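Local coordinates for uncharacterized protein (Parabacteroides merdae ATCC 43184, PDB 5BMT), which is of unknown function but probably is a lipoprotein with an N-terminal OB-like domain, at residues M22-Y27 against T38-P43; S61-N66 against F72-G77; L88-L93 against G185-S190; Q145-V150 against R155-C160. All coordinates share one frame; numbering follows the deposited sequence.

Contact 1 of 4, residues M22-Y27 against T38-P43; sequences MRTLIY and TIANDP. With SO4 (sulfate ion), chain C; EDO (1,2-ethanediol), chain F.
Strand residue T24 and A40 mark the closest backbone approach of M22-Y27 and T38-P43, with CA of T24 and CA of A40 5.3 Å apart. No hydrogen bond joins the two segments. M22-Y27 enters the strand at T24. T38-P43 runs from a short, weakly bonded helix into a loop.

The side chains meet at two points. CB of T24 faces CB of A40 at 3.9 Å. A chi1 of -64° sets OG1 of T24 beside the backbone N and CG2 opposite it, against CA of A40. Deeper in, CG2 of I26 meets CG2 of I39 at 4.0 Å. Each isoleucine uses its short branch, and the two side chains cross at about a right angle. Both isoleucines are buried.

Each segment also holds a small molecule, probably from the crystallisation liquor. The R23 guanidinium takes a sulfate ion at its edge. NE of R23 bonds O1 of the sulfate at 2.8 Å and at 173°, nearly straight. NH2 of R23 bonds O3 of the sulfate at 2.8 Å. The hydroxyl of T21 holds the same ion. On the other segment, the 1,2-ethanediol gives a hydrogen bond from its O1 to O of A40 at 2.7 Å.

The contact lays the short helix 37-40 against strand 24-28 of the five-stranded sheet. Backbone bonds tie L25 and Y27 to strand 10-18 and, through I26, the same strand also to L34. T24 and I26 also pack on V16, and A40 rests on Y35 of strand 34-35.

Contact 2 of 4, residues S61-N66 against F72-G77; sequences SADNAN and FYVATG
This is a polar surface contact in which one asparagine side chain docks on the backbone of a strand. It joins the loop after strand 50-57 to the start of strand 73-79. CG of N64 lies opposite its carbonyl carbon (chi1 -77°), which sends the amide to both backbone polar groups of V74. OD1 of N64 accepts from N of V74 at 2.8 Å, with the donor on a lone pair in the carbonyl plane. ND2 of N64 donates to O of V74 at 3.1 Å and 177°, almost straight. The two bonds fix the rotation of the amide about CB-CG. ND2 of N64 also bonds O of D58, and a water lies within hydrogen-bonding distance of OD1 of N64 and O of F72. The buried amide is thus satisfied at both ends.

OD1 of N64 also lies at the edge of the Y73 ring, 3.7 Å from CD1 of Y73. The amide and ring planes stand 77° apart. Beside it, CB of D63 touches CG2 of V74 at 4.0 Å. An alanine in place of N64 would remove both bonds and would probably leave N and O of V74 without these partners. An asparagine amide bonded to the N-H and C=O of one residue imitates a neighbouring strand. Here it fastens a connecting loop to the sheet of the region assigned to the OB clan.

Contact 3 of 4, residues L88-L93 against G185-S190; sequences LSYSPL and GGTLYS. With SO4 (sulfate ion), chain D.
Apolar contact comes from two buried leucines. CD2 of L88 presses on CB of L188 at 3.5 Å, tighter than usual for two carbons. The same methyl reaches CD1 of L188 at 3.6 Å, so one branch of L88 carries the whole overlap. CG of L88 lies opposite its backbone N (chi1 169°), which brings CD2 to the helix. L88 was modelled in two conformers, so the close approach is doubtful in detail.

These residues join the end of strand 85-89 to the first turn of helix 186-198, which follows strand 173-184 after G185. Strands 85-89 and 173-184 run parallel in the larger sheet, so the helix start lies beside the strand end.

The polar contact is one hydroxyl pair. OH of Y90 and OG1 of T187 are hydrogen-bonded at 2.9 Å, and either could donate. OG1 of T187 lies at the edge of the Y90 ring, in its plane. OH of Y90 also touches CB of L188 at 3.7 Å. A phenylalanine in place of Y90 would lack the hydroxyl and would probably leave OG1 of T187 without this partner. On the helix, S190 and Y189 border a sulfate ion, probably from the crystallisation liquor.

Contact 4 of 4, residues Q145-V150 against R155-C160; sequences QEPETV and RVYTLC
P147 lies over the face of the Y157 ring. Its CB sits 3.7 Å from the ring centroid and 6° off the normal, a CH-pi contact. CG of P147 meets CZ of Y157 at 3.6 Å and also lies over one face of the R155 guanidinium, toward its rim. The polar ends of R155 and Y157 both turn to E196 of helix 186-198.

Q145 takes hold of the strand further on. OE1 of Q145 accepts from N of T158 at 2.9 Å, and NE2 of Q145 donates to O of T158 at 3.0 Å. Its CG lies between the backbone N and carbonyl carbon (chi1 82°), and the chain then runs straight out to T158.

E148 and V156 pair through their backbones: N of E148 to O of V156 at 3.0 Å, and N of V156 to O of E148 at 2.8 Å. Beyond them, CG2 of V150 meets CB of V156 at 3.8 Å. A water sits among OE2 of E148, O of V156 and OG1 of T158, itself bonded to R207. This is a beta hairpin of strands 148-150 and 153-167, joined through one antiparallel hydrogen-bonded pair; the axes of 148-150 and 156-160 cross at 89°.

In the fold
The four contacts fall into two groups on different parts of the chain. Contacts 1 and 2 share the five-stranded sheet, with centres about 14 Å apart. They touch where NE of R23 lies 3.4 Å from CZ of F72. The sulfate held by R23 is also about 4 Å from the F72 side chain. Contacts 3 and 4 share the larger sheet, also with centres about 14 Å apart. Contact 4 is nested in the loop closed by contact 3. They meet where CD2 of L188 packs on CD2 of L159 at 4.0 Å, though L159 has two conformers. Between the groups, contacts 2 and 4 have centres about 41 Å apart. No active site is known.

Contact 1 of 4, residues M22-Y27 against T38-P43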
loop_
_atom_site.group_PDB
_atom_site.type_symbol
_atom_site.label_atom_id
_atom_site.label_comp_id
_atom_site.label_asym_id
_atom_site.label_seq_id
_atom_site.Cartn_x
_atom_site.Cartn_y
_atom_site.Cartn_z
HETATM N N MSE A 22 -18.277 -14.404 7.683
HETATM C CA MSE A 22 -17.521 -14.081 8.884
HETATM C C MSE A 22 -16.402 -15.052 9.193
HETATM O O MSE A 22 -16.038 -15.242 10.369
HETATM C CB MSE A 22 -18.442 -13.930 10.123
HETATM C CG MSE A 22 -19.636 -12.970 9.900
HETATM SE SE MSE A 22 -19.216 -11.270 9.017
HETATM C CE MSE A 22 -18.350 -10.499 10.435
ATOM N N ARG A 23 -15.796 -15.603 8.150
ATOM C CA ARG A 23 -14.560 -16.354 8.275
ATOM C C ARG A 23 -13.447 -15.337 8.083
ATOM O O ARG A 23 -13.538 -14.501 7.168
ATOM C CB ARG A 23 -14.494 -17.454 7.212
ATOM C CG ARG A 23 -13.197 -18.261 7.262
ATOM C CD ARG A 23 -13.132 -19.296 6.160
ATOM N NE ARG A 23 -14.094 -20.384 6.349
ATOM C CZ ARG A 23 -13.838 -21.507 7.021
ATOM N NH1 ARG A 23 -12.626 -21.729 7.524
ATOM N NH2 ARG A 23 -14.771 -22.451 7.130
ATOM N N THR A 24 -12.380 -15.397 8.901
ATOM C CA THR A 24 -11.274 -14.465 8.684
ATOM C C THR A 24 -10.366 -15.018 7.596
ATOM O O THR A 24 -9.817 -16.129 7.748
ATOM C CB THR A 24 -10.463 -14.241 9.975
ATOM O OG1 THR A 24 -11.333 -13.614 10.928
ATOM C CG2 THR A 24 -9.214 -13.359 9.746
ATOM N N LEU A 25 -10.210 -14.245 6.530
ATOM C CA LEU A 25 -9.348 -14.586 5.393
ATOM C C LEU A 25 -8.280 -13.541 5.212
ATOM O O LEU A 25 -8.327 -12.442 5.792
ATOM C CB LEU A 25 -10.219 -14.612 4.101
ATOM C CG LEU A 25 -11.407 -15.594 4.051
ATOM C CD1 LEU A 25 -12.132 -15.498 2.713
ATOM C CD2 LEU A 25 -10.945 -17.028 4.262
ATOM N N ILE A 26 -7.276 -13.898 4.393
ATOM C CA ILE A 26 -6.306 -12.911 3.954
ATOM C C ILE A 26 -6.496 -12.769 2.442
ATOM O O ILE A 26 -6.760 -13.757 1.720
ATOM C CB ILE A 26 -4.852 -13.144 4.379
ATOM C CG1 ILE A 26 -4.283 -14.403 3.756
ATOM C CG2 ILE A 26 -4.771 -13.163 5.949
ATOM C CD1 ILE A 26 -2.707 -14.508 3.906
ATOM N N TYR A 27 -6.421 -11.514 1.979
ATOM C CA TYR A 27 -6.633 -11.158 0.577
ATOM C C TYR A 27 -5.320 -10.647 0.017
ATOM O O TYR A 27 -4.998 -9.460 0.161
ATOM C CB TYR A 27 -7.736 -10.087 0.486
ATOM C CG TYR A 27 -9.090 -10.630 0.893
ATOM C CD1 TYR A 27 -9.458 -10.712 2.239
ATOM C CD2 TYR A 27 -10.014 -11.027 -0.063
ATOM C CE1 TYR A 27 -10.699 -11.219 2.615
ATOM C CE2 TYR A 27 -11.290 -11.469 0.301
ATOM C CZ TYR A 27 -11.622 -11.560 1.642
ATOM O OH TYR A 27 -12.866 -12.051 1.996
ATOM N N THR A 38 -4.031 -20.217 11.596
ATOM C CA THR A 38 -3.194 -19.571 12.613
ATOM C C THR A 38 -3.423 -18.044 12.631
ATOM O O THR A 38 -3.621 -17.478 13.713
ATOM C CB THR A 38 -1.714 -19.928 12.405
ATOM O OG1 THR A 38 -1.301 -19.556 11.089
ATOM C CG2 THR A 38 -1.428 -21.393 12.695
ATOM N N ILE A 39 -3.526 -17.390 11.447
ATOM C CA ILE A 39 -3.780 -15.960 11.411
ATOM C C ILE A 39 -5.184 -15.639 11.914
ATOM O O ILE A 39 -5.358 -14.663 12.650
ATOM C CB ILE A 39 -3.559 -15.444 9.964
ATOM C CG1 ILE A 39 -2.045 -15.593 9.600
ATOM C CG2 ILE A 39 -4.072 -13.994 9.779
ATOM C CD1 ILE A 39 -1.659 -15.277 8.068
ATOM N N ALA A 40 -6.178 -16.476 11.569
ATOM C CA ALA A 40 -7.563 -16.223 11.987
ATOM C C ALA A 40 -7.738 -16.281 13.496
ATOM O O ALA A 40 -8.740 -15.772 14.010
ATOM C CB ALA A 40 -8.481 -17.249 11.359
ATOM N N ASN A 41 -6.790 -16.920 14.213
ATOM C CA ASN A 41 -6.901 -17.061 15.666
ATOM C C ASN A 41 -5.844 -16.237 16.395
ATOM O O ASN A 41 -5.655 -16.435 17.595
ATOM C CB ASN A 41 -6.781 -18.545 16.039
ATOM C CG ASN A 41 -8.042 -19.281 15.702
ATOM O OD1 ASN A 41 -9.056 -19.163 16.410
ATOM N ND2 ASN A 41 -8.027 -20.020 14.608
ATOM N N ASP A 42 -5.167 -15.315 15.685
ATOM C CA ASP A 42 -4.069 -14.567 16.301
ATOM C C ASP A 42 -4.533 -13.176 16.693
ATOM O O ASP A 42 -4.912 -12.391 15.816
ATOM C CB ASP A 42 -2.907 -14.502 15.289
ATOM C CG ASP A 42 -1.610 -13.951 15.831
ATOM O OD1 ASP A 42 -1.654 -13.155 16.801
ATOM O OD2 ASP A 42 -0.552 -14.262 15.249
ATOM N N PRO A 43 -4.505 -12.831 18.005
ATOM C CA PRO A 43 -5.006 -11.508 18.433
ATOM C C PRO A 43 -4.137 -10.327 18.009
ATOM O O PRO A 43 -4.534 -9.180 18.250
ATOM C CB PRO A 43 -5.094 -11.630 19.955
ATOM C CG PRO A 43 -4.108 -12.684 20.302
ATOM C CD PRO A 43 -4.078 -13.661 19.153
HETATM S S SO4 C . -17.795 -20.743 5.499
HETATM O O1 SO4 C . -16.569 -20.055 5.023
HETATM O O2 SO4 C . -18.560 -21.212 4.346
HETATM O O3 SO4 C . -17.416 -21.849 6.402
HETATM O O4 SO4 C . -18.601 -19.782 6.282
HETATM C C1 EDO F . -7.826 -12.547 14.070
HETATM O O1 EDO F . -8.756 -13.215 14.923
HETATM C C2 EDO F . -8.583 -11.471 13.261
HETATM O O2 EDO F . -9.090 -10.534 14.174
#

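Contact 2 of 4, residues S61-N66 against F72-G77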
loop_
_atom_site.group_PDB
_atom_site.type_symbol
_atom_site.label_atom_id
_atom_site.label_comp_id
_atom_site.label_asym_id
_atom_site.label_seq_id
_atom_site.Cartn_x
_atom_site.Cartn_y
_atom_site.Cartn_z
ATOM N N SER A 61 -5.002 -31.152 -1.315
ATOM C CA SER A 61 -5.543 -31.531 -0.004
ATOM C C SER A 61 -7.052 -31.721 -0.013
ATOM O O SER A 61 -7.739 -31.155 -0.865
ATOM C CB SER A 61 -5.192 -30.469 1.031
ATOM O OG SER A 61 -5.941 -29.281 0.820
ATOM N N ALA A 62 -7.579 -32.502 0.968
ATOM C CA ALA A 62 -9.021 -32.704 1.138
ATOM C C ALA A 62 -9.706 -31.361 1.461
ATOM O O ALA A 62 -10.801 -31.105 0.966
ATOM C CB ALA A 62 -9.298 -33.735 2.233
ATOM N N ASP A 63 -9.025 -30.480 2.230
ATOM C CA ASP A 63 -9.533 -29.147 2.586
ATOM C C ASP A 63 -9.720 -28.249 1.359
ATOM O O ASP A 63 -10.568 -27.360 1.390
ATOM C CB ASP A 63 -8.576 -28.453 3.570
ATOM C CG ASP A 63 -8.836 -28.760 5.037
ATOM O OD1 ASP A 63 -9.798 -29.511 5.333
ATOM O OD2 ASP A 63 -8.103 -28.219 5.894
ATOM N N ASN A 64 -8.944 -28.479 0.288
ATOM C CA ASN A 64 -9.026 -27.669 -0.934
ATOM C C ASN A 64 -9.791 -28.371 -2.074
ATOM O O ASN A 64 -9.920 -27.783 -3.145
ATOM C CB ASN A 64 -7.626 -27.236 -1.387
ATOM C CG ASN A 64 -7.153 -26.096 -0.502
ATOM O OD1 ASN A 64 -7.972 -25.267 -0.090
ATOM N ND2 ASN A 64 -5.856 -26.032 -0.196
ATOM N N ALA A 65 -10.380 -29.555 -1.816
ATOM C CA ALA A 65 -11.163 -30.283 -2.825
ATOM C C ALA A 65 -12.376 -29.469 -3.294
ATOM O O ALA A 65 -12.763 -29.596 -4.451
ATOM C CB ALA A 65 -11.627 -31.632 -2.271
ATOM N N ASN A 66 -12.949 -28.618 -2.413
ATOM C CA ASN A 66 -14.123 -27.799 -2.729
ATOM C C ASN A 66 -13.801 -26.307 -2.689
ATOM O O ASN A 66 -14.688 -25.499 -2.391
ATOM C CB ASN A 66 -15.265 -28.105 -1.749
ATOM C CG ASN A 66 -15.719 -29.546 -1.782
ATOM O OD1 ASN A 66 -15.936 -30.126 -2.847
ATOM N ND2 ASN A 66 -15.859 -30.155 -0.611
ATOM N N PHE A 72 -12.249 -19.685 -1.204
ATOM C CA PHE A 72 -10.875 -19.460 -0.724
ATOM C C PHE A 72 -10.103 -20.762 -0.826
ATOM O O PHE A 72 -10.701 -21.857 -0.864
ATOM C CB PHE A 72 -10.887 -18.979 0.770
ATOM C CG PHE A 72 -11.628 -19.911 1.716
ATOM C CD1 PHE A 72 -10.996 -21.025 2.269
ATOM C CD2 PHE A 72 -12.969 -19.703 2.014
ATOM C CE1 PHE A 72 -11.693 -21.915 3.089
ATOM C CE2 PHE A 72 -13.659 -20.583 2.857
ATOM C CZ PHE A 72 -13.020 -21.683 3.390
ATOM N N TYR A 73 -8.766 -20.639 -0.766
ATOM C CA TYR A 73 -7.903 -21.779 -0.588
ATOM C C TYR A 73 -7.464 -21.823 0.873
ATOM O O TYR A 73 -7.148 -20.778 1.454
ATOM C CB TYR A 73 -6.655 -21.699 -1.483
ATOM C CG TYR A 73 -6.924 -22.104 -2.903
ATOM C CD1 TYR A 73 -7.152 -23.437 -3.236
ATOM C CD2 TYR A 73 -6.991 -21.153 -3.914
ATOM C CE1 TYR A 73 -7.420 -23.815 -4.546
ATOM C CE2 TYR A 73 -7.255 -21.522 -5.238
ATOM C CZ TYR A 73 -7.485 -22.848 -5.540
ATOM O OH TYR A 73 -7.777 -23.229 -6.841
ATOM N N VAL A 74 -7.391 -23.027 1.439
ATOM C CA VAL A 74 -6.806 -23.194 2.768
ATOM C C VAL A 74 -5.297 -23.160 2.551
ATOM O O VAL A 74 -4.782 -23.854 1.660
ATOM C CB VAL A 74 -7.259 -24.505 3.450
ATOM C CG1 VAL A 74 -6.505 -24.712 4.767
ATOM C CG2 VAL A 74 -8.776 -24.509 3.679
ATOM N N ALA A 75 -4.593 -22.344 3.327
ATOM C CA ALA A 75 -3.150 -22.209 3.171
ATOM C C ALA A 75 -2.474 -22.278 4.511
ATOM O O ALA A 75 -3.110 -22.124 5.553
ATOM C CB ALA A 75 -2.831 -20.869 2.502
ATOM N N THR A 76 -1.174 -22.522 4.492
ATOM C CA THR A 76 -0.403 -22.438 5.725
ATOM C C THR A 76 0.582 -21.321 5.521
ATOM O O THR A 76 0.979 -20.995 4.389
ATOM C CB THR A 76 0.272 -23.751 6.102
ATOM O OG1 THR A 76 1.078 -24.162 5.009
ATOM C CG2 THR A 76 -0.735 -24.828 6.490
ATOM N N GLY A 77 0.954 -20.702 6.612
ATOM C CA GLY A 77 1.915 -19.624 6.534
ATOM C C GLY A 77 1.871 -18.735 7.748
ATOM O O GLY A 77 1.339 -19.100 8.800
HETATM O O HOH W 1 -10.856 -24.371 0.259
#

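Contact 3 of 4, residues L88-L93 against G185-S190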
loop_
_atom_site.group_PDB
_atom_site.type_symbol
_atom_site.label_atom_id
_atom_site.label_comp_id
_atom_site.label_asym_id
_atom_site.label_seq_id
_atom_site.Cartn_x
_atom_site.Cartn_y
_atom_site.Cartn_z
ATOM N N LEU A 88 -5.614 9.064 3.848
ATOM C CA LEU A 88 -5.218 9.721 2.615
ATOM C C LEU A 88 -5.812 11.116 2.731
ATOM O O LEU A 88 -7.028 11.265 2.795
ATOM C CB LEU A 88 -5.641 8.969 1.344
ATOM C CG LEU A 88 -5.481 9.756 0.034
ATOM C CD1 LEU A 88 -4.066 10.221 -0.214
ATOM C CD2 LEU A 88 -5.918 8.957 -1.115
ATOM N N SER A 89 -4.925 12.110 2.838
ATOM C CA SER A 89 -5.285 13.503 3.065
ATOM C C SER A 89 -5.592 14.231 1.753
ATOM O O SER A 89 -4.838 14.099 0.785
ATOM C CB SER A 89 -4.135 14.188 3.796
ATOM O OG SER A 89 -3.803 13.487 4.984
ATOM N N TYR A 90 -6.655 15.025 1.722
ATOM C CA TYR A 90 -7.006 15.780 0.533
ATOM C C TYR A 90 -6.626 17.257 0.697
ATOM O O TYR A 90 -7.212 18.115 0.048
ATOM C CB TYR A 90 -8.511 15.596 0.234
ATOM C CG TYR A 90 -8.809 14.151 -0.111
ATOM C CD1 TYR A 90 -8.414 13.607 -1.341
ATOM C CD2 TYR A 90 -9.370 13.294 0.831
ATOM C CE1 TYR A 90 -8.638 12.255 -1.641
ATOM C CE2 TYR A 90 -9.648 11.956 0.521
ATOM C CZ TYR A 90 -9.289 11.449 -0.721
ATOM O OH TYR A 90 -9.541 10.124 -1.018
ATOM N N SER A 91 -5.645 17.529 1.553
ATOM C CA SER A 91 -5.144 18.892 1.804
ATOM C C SER A 91 -3.737 18.970 1.212
ATOM O O SER A 91 -2.781 18.594 1.872
ATOM C CB SER A 91 -5.110 19.200 3.310
ATOM O OG SER A 91 -6.356 19.141 3.996
ATOM N N PRO A 92 -3.587 19.447 -0.025
ATOM C CA PRO A 92 -2.238 19.494 -0.629
ATOM C C PRO A 92 -1.305 20.455 0.103
ATOM O O PRO A 92 -1.739 21.451 0.697
ATOM C CB PRO A 92 -2.503 19.925 -2.072
ATOM C CG PRO A 92 -3.829 20.579 -2.044
ATOM C CD PRO A 92 -4.624 19.927 -0.957
ATOM N N LEU A 93 -0.021 20.076 0.142
ATOM C CA LEU A 93 1.038 20.826 0.812
ATOM C C LEU A 93 1.889 21.574 -0.190
ATOM O O LEU A 93 1.926 21.188 -1.350
ATOM C CB LEU A 93 1.934 19.843 1.586
ATOM C CG LEU A 93 1.227 19.015 2.680
ATOM C CD1 LEU A 93 2.165 17.951 3.260
ATOM C CD2 LEU A 93 0.708 19.905 3.763
ATOM N N GLY A 185 -7.667 3.536 1.255
ATOM C CA GLY A 185 -7.916 3.658 -0.178
ATOM C C GLY A 185 -9.371 3.777 -0.592
ATOM O O GLY A 185 -9.649 3.954 -1.782
ATOM N N GLY A 186 -10.306 3.656 0.364
ATOM C CA GLY A 186 -11.728 3.619 0.024
ATOM C C GLY A 186 -12.275 4.881 -0.610
ATOM O O GLY A 186 -12.981 4.812 -1.630
ATOM N N THR A 187 -11.978 6.064 -0.015
ATOM C CA THR A 187 -12.545 7.283 -0.603
ATOM C C THR A 187 -11.800 7.664 -1.876
ATOM O O THR A 187 -12.428 8.208 -2.794
ATOM C CB THR A 187 -12.599 8.421 0.402
ATOM O OG1 THR A 187 -11.267 8.716 0.813
ATOM C CG2 THR A 187 -13.482 8.060 1.624
ATOM N N LEU A 188 -10.486 7.340 -1.968
ATOM C CA LEU A 188 -9.761 7.607 -3.207
ATOM C C LEU A 188 -10.363 6.795 -4.332
ATOM O O LEU A 188 -10.602 7.318 -5.423
ATOM C CB LEU A 188 -8.277 7.253 -3.047
ATOM C CG LEU A 188 -7.436 7.543 -4.288
ATOM C CD1 LEU A 188 -7.268 9.020 -4.503
ATOM C CD2 LEU A 188 -6.102 6.891 -4.225
ATOM N N TYR A 189 -10.633 5.507 -4.065
ATOM C CA TYR A 189 -11.221 4.670 -5.105
ATOM C C TYR A 189 -12.553 5.228 -5.584
ATOM O O TYR A 189 -12.749 5.329 -6.799
ATOM C CB TYR A 189 -11.439 3.246 -4.535
ATOM C CG TYR A 189 -12.123 2.325 -5.528
ATOM C CD1 TYR A 189 -11.375 1.572 -6.435
ATOM C CD2 TYR A 189 -13.510 2.212 -5.562
ATOM C CE1 TYR A 189 -11.998 0.734 -7.362
ATOM C CE2 TYR A 189 -14.141 1.358 -6.470
ATOM C CZ TYR A 189 -13.376 0.613 -7.356
ATOM O OH TYR A 189 -14.008 -0.195 -8.277
ATOM N N SER A 190 -13.466 5.569 -4.655
ATOM C CA SER A 190 -14.786 6.067 -5.033
ATOM C C SER A 190 -14.671 7.350 -5.832
ATOM O O SER A 190 -15.380 7.501 -6.840
ATOM C CB SER A 190 -15.657 6.292 -3.802
ATOM O OG SER A 190 -15.836 5.062 -3.121
HETATM S S SO4 D . -17.781 2.617 -4.609
HETATM O O1 SO4 D . -16.785 2.418 -3.560
HETATM O O2 SO4 D . -17.830 1.429 -5.464
HETATM O O3 SO4 D . -19.091 2.835 -3.991
HETATM O O4 SO4 D . -17.430 3.783 -5.419
#

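Contact 4 of 4, residues Q145-V150 against R155-C160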
loop_
_atom_site.group_PDB
_atom_site.type_symbol
_atom_site.label_atom_id
_atom_site.label_comp_id
_atom_site.label_asym_id
_atom_site.label_seq_id
_atom_site.Cartn_x
_atom_site.Cartn_y
_atom_site.Cartn_z
ATOM N N GLN A 145 -7.072 18.397 -9.012
ATOM C CA GLN A 145 -6.090 18.162 -10.069
ATOM C C GLN A 145 -6.703 17.512 -11.281
ATOM O O GLN A 145 -7.592 16.672 -11.173
ATOM C CB GLN A 145 -4.911 17.274 -9.573
ATOM C CG GLN A 145 -5.200 15.756 -9.583
ATOM C CD GLN A 145 -4.041 14.918 -9.115
ATOM O OE1 GLN A 145 -3.295 14.381 -9.914
ATOM N NE2 GLN A 145 -3.881 14.775 -7.814
ATOM N N GLU A 146 -6.204 17.888 -12.442
ATOM C CA GLU A 146 -6.580 17.213 -13.665
ATOM C C GLU A 146 -5.483 16.197 -13.926
ATOM O O GLU A 146 -4.307 16.550 -13.760
ATOM C CB GLU A 146 -6.765 18.202 -14.820
ATOM C CG GLU A 146 -8.096 18.939 -14.754
ATOM C CD GLU A 146 -9.357 18.093 -14.804
ATOM O OE1 GLU A 146 -9.398 17.111 -15.581
ATOM O OE2 GLU A 146 -10.319 18.434 -14.078
ATOM N N PRO A 147 -5.809 14.933 -14.267
ATOM C CA PRO A 147 -4.732 13.961 -14.520
ATOM C C PRO A 147 -3.991 14.341 -15.807
ATOM O O PRO A 147 -4.499 15.141 -16.610
ATOM C CB PRO A 147 -5.478 12.628 -14.622
ATOM C CG PRO A 147 -6.844 13.017 -15.159
ATOM C CD PRO A 147 -7.148 14.333 -14.492
ATOM N N GLU A 148 -2.781 13.829 -15.980
ATOM C CA GLU A 148 -1.971 14.211 -17.138
ATOM C C GLU A 148 -1.278 13.013 -17.766
ATOM O O GLU A 148 -1.172 11.958 -17.148
ATOM C CB GLU A 148 -0.928 15.274 -16.707
ATOM C CG GLU A 148 0.133 14.775 -15.742
ATOM C CD GLU A 148 1.054 15.824 -15.151
ATOM O OE1 GLU A 148 1.563 16.680 -15.910
ATOM O OE2 GLU A 148 1.325 15.742 -13.929
ATOM N N THR A 149 -0.758 13.194 -18.990
ATOM C CA THR A 149 -0.031 12.125 -19.664
ATOM C C THR A 149 1.374 12.030 -19.061
ATOM O O THR A 149 2.061 13.043 -18.924
ATOM C CB THR A 149 -0.010 12.354 -21.188
ATOM O OG1 THR A 149 -1.363 12.439 -21.648
ATOM C CG2 THR A 149 0.714 11.223 -21.932
ATOM N N VAL A 150 1.772 10.805 -18.674
ATOM C CA VAL A 150 3.077 10.490 -18.075
ATOM C C VAL A 150 3.660 9.284 -18.812
ATOM O O VAL A 150 3.042 8.221 -18.827
ATOM C CB VAL A 150 2.952 10.197 -16.544
ATOM C CG1 VAL A 150 4.303 9.802 -15.951
ATOM C CG2 VAL A 150 2.353 11.378 -15.782
ATOM N N ARG A 155 -3.930 10.168 -18.573
ATOM C CA ARG A 155 -4.762 10.419 -17.391
ATOM C C ARG A 155 -4.161 9.805 -16.121
ATOM O O ARG A 155 -4.831 9.070 -15.396
ATOM C CB ARG A 155 -6.216 9.901 -17.617
ATOM C CG ARG A 155 -6.849 10.560 -18.859
ATOM C CD ARG A 155 -8.331 10.233 -19.036
ATOM N NE ARG A 155 -9.139 10.720 -17.917
ATOM C CZ ARG A 155 -9.628 11.950 -17.789
ATOM N NH1 ARG A 155 -9.411 12.865 -18.735
ATOM N NH2 ARG A 155 -10.329 12.280 -16.713
ATOM N N VAL A 156 -2.918 10.169 -15.822
ATOM C CA VAL A 156 -2.260 9.697 -14.599
ATOM C C VAL A 156 -2.453 10.743 -13.485
ATOM O O VAL A 156 -2.172 11.940 -13.694
ATOM C CB VAL A 156 -0.758 9.466 -14.878
ATOM C CG1 VAL A 156 -0.028 9.018 -13.609
ATOM C CG2 VAL A 156 -0.543 8.464 -16.014
ATOM N N TYR A 157 -2.928 10.294 -12.315
ATOM C CA TYR A 157 -3.096 11.146 -11.136
ATOM C C TYR A 157 -1.841 11.082 -10.311
ATOM O O TYR A 157 -1.148 10.064 -10.321
ATOM C CB TYR A 157 -4.290 10.655 -10.289
ATOM C CG TYR A 157 -5.624 10.947 -10.937
ATOM C CD1 TYR A 157 -6.280 12.154 -10.710
ATOM C CD2 TYR A 157 -6.235 10.016 -11.778
ATOM C CE1 TYR A 157 -7.516 12.427 -11.298
ATOM C CE2 TYR A 157 -7.475 10.277 -12.368
ATOM C CZ TYR A 157 -8.110 11.484 -12.122
ATOM O OH TYR A 157 -9.335 11.747 -12.679
ATOM N N THR A 158 -1.542 12.150 -9.588
ATOM C CA THR A 158 -0.337 12.135 -8.758
ATOM C C THR A 158 -0.702 12.335 -7.287
ATOM O O THR A 158 -1.409 13.295 -6.935
ATOM C CB THR A 158 0.644 13.233 -9.227
ATOM O OG1 THR A 158 1.082 12.933 -10.549
ATOM C CG2 THR A 158 1.887 13.336 -8.320
ATOM N N LEU A 159 -0.249 11.389 -6.452
ATOM C CA LEU A 159 -0.362 11.453 -4.999
ATOM C C LEU A 159 1.008 11.876 -4.476
ATOM O O LEU A 159 1.995 11.757 -5.213
ATOM C CB LEU A 159 -0.760 10.081 -4.434
ATOM C CG LEU A 159 -2.239 9.696 -4.496
ATOM C CD1 LEU A 159 -2.743 9.555 -5.933
ATOM C CD2 LEU A 159 -2.473 8.391 -3.757
ATOM N N CYS A 160 1.070 12.388 -3.254
ATOM C CA CYS A 160 2.341 12.798 -2.699
ATOM C C CYS A 160 2.591 12.127 -1.358
ATOM O O CYS A 160 1.722 12.119 -0.493
ATOM C CB CYS A 160 2.392 14.311 -2.566
ATOM S SG CYS A 160 3.898 14.910 -1.781
HETATM O O HOH W 2 -0.627 13.832 -12.510
HETATM O O HOH W 3 -3.800 12.541 -20.146
#